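Local coordinates for protein lipocalin allergen (Canis lupus familiaris, PDB 4ODD) that probably binds small, mostly hydrophobic molecules as a secreted lipocalin, and is known as a dog dander allergen, at residues V56-G60 with E61-N65. Sequence-based numbering, arbitrary orientation.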
# COMPACT_ATOMS: atom_id res chain seq x y z
N VAL A 56 3.55 8.83 -6.80
CA VAL A 56 4.74 9.02 -5.98
C VAL A 56 5.33 10.37 -6.34
O VAL A 56 5.24 10.81 -7.49
CB VAL A 56 5.83 7.96 -6.26
CG1 VAL A 56 5.52 6.68 -5.55
CG2 VAL A 56 5.97 7.73 -7.77
N LYS A 57 5.92 11.04 -5.35
CA LYS A 57 6.65 12.27 -5.61
C LYS A 57 8.05 11.87 -6.09
O LYS A 57 8.81 11.23 -5.36
CB LYS A 57 6.71 13.19 -4.37
CG LYS A 57 5.36 13.80 -3.90
CD LYS A 57 5.56 14.67 -2.62
CE LYS A 57 4.28 14.89 -1.78
NZ LYS A 57 4.58 15.36 -0.37
N VAL A 58 8.38 12.20 -7.34
CA VAL A 58 9.69 11.91 -7.89
C VAL A 58 10.46 13.19 -8.20
O VAL A 58 10.23 13.83 -9.23
CB VAL A 58 9.60 11.05 -9.17
CG1 VAL A 58 10.96 10.96 -9.85
CG2 VAL A 58 9.06 9.66 -8.85
N ASP A 59 11.38 13.54 -7.30
CA ASP A 59 12.12 14.79 -7.40
C ASP A 59 11.16 15.98 -7.31
O ASP A 59 11.20 16.89 -8.15
CB ASP A 59 12.95 14.84 -8.69
CG ASP A 59 14.04 13.77 -8.73
OD1 ASP A 59 14.62 13.45 -7.66
OD2 ASP A 59 14.33 13.24 -9.83
N GLY A 60 10.31 15.93 -6.29
CA GLY A 60 9.31 16.96 -6.06
C GLY A 60 8.19 17.01 -7.09
O GLY A 60 7.38 17.95 -7.09
N GLU A 61 8.12 15.99 -7.95
CA GLU A 61 7.18 15.98 -9.07
C GLU A 61 6.19 14.79 -9.04
O GLU A 61 6.60 13.63 -8.92
CB GLU A 61 7.95 15.97 -10.39
CG GLU A 61 9.00 17.07 -10.49
CD GLU A 61 8.45 18.35 -11.09
OE1 GLU A 61 9.23 19.30 -11.33
OE2 GLU A 61 7.23 18.40 -11.34
N CYS A 62 4.89 15.09 -9.16
CA CYS A 62 3.86 14.06 -9.02
C CYS A 62 3.83 13.14 -10.23
O CYS A 62 3.54 13.58 -11.34
CB CYS A 62 2.49 14.68 -8.78
SG CYS A 62 2.29 15.34 -7.12
N VAL A 63 4.12 11.87 -10.00
CA VAL A 63 4.13 10.88 -11.08
C VAL A 63 3.08 9.81 -10.85
O VAL A 63 3.11 9.08 -9.85
CB VAL A 63 5.51 10.20 -11.18
CG1 VAL A 63 5.46 9.06 -12.18
CG2 VAL A 63 6.56 11.22 -11.58
N GLU A 64 2.16 9.72 -11.79
CA GLU A 64 1.10 8.71 -11.71
C GLU A 64 1.64 7.34 -12.09
O GLU A 64 2.47 7.23 -12.99
CB GLU A 64 -0.07 9.09 -12.62
CG GLU A 64 -1.27 8.18 -12.47
CD GLU A 64 -2.48 8.70 -13.19
OE1 GLU A 64 -2.36 9.72 -13.92
OE2 GLU A 64 -3.56 8.10 -13.03
N ASN A 65 1.16 6.32 -11.38
CA ASN A 65 1.51 4.93 -11.65
C ASN A 65 0.28 4.07 -11.81
O ASN A 65 -0.75 4.32 -11.17
CB ASN A 65 2.38 4.33 -10.54
CG ASN A 65 3.76 4.99 -10.44
OD1 ASN A 65 3.92 6.02 -9.78
ND2 ASN A 65 4.76 4.39 -11.07
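Val56 and Val63 face each other as an antiparallel hydrogen-bonded pair, and the backbone bonds between them tie the two strands together just before the chain reverses. Val63 N donates to Val56 O at 2.9 Å, while Val56 N returns a bond of 3.1 Å to Val63 O. Nearer the turn, Val58 N reaches Glu61 O at 2.8 Å in an almost straight bond (175° at the hydrogen). The same oxygen receives a CA-H contact from Lys57. Closing the loop is a weak bond, Glu61 N to Val58 O at 3.3 Å. Between these ends Asp59 and Gly60 both have positive phi, which gives the turn its type I' shape. From outside, the side-chain oxygen of Asn31 accepts the backbone N-H of Asp59.

Apolar contact lies on the Val56–Val63 face. Val63 has CG1 anti to the backbone N (chi1 173°), which directs CG2 along the ladder to Val58 CB, 3.9 Å away; the two side chains make a diagonal contact. Val56 CG2 stands 4.2 Å from Val63 CB, and its buried side chain also packs on Ile36 and Tyr81.

At the exposed turn, the aliphatic carbons of Glu61, CB and CG, lie against the backbone of Val58, Asp59 and Gly60 before the chain bends at chi2 (-90°).

Lys57 and Cys62, a non-hydrogen-bonded pair, occupy the reverse face. There Cys62 forms its disulfide with Cys154, pinning the hairpin to the C-terminal segment, and Lys57 runs past Tyr37 and Asn153.

The whole is a two-residue beta hairpin with a type I' turn, joining neighbouring strands 49-57 and 62-71 of the antiparallel lipocalin barrel.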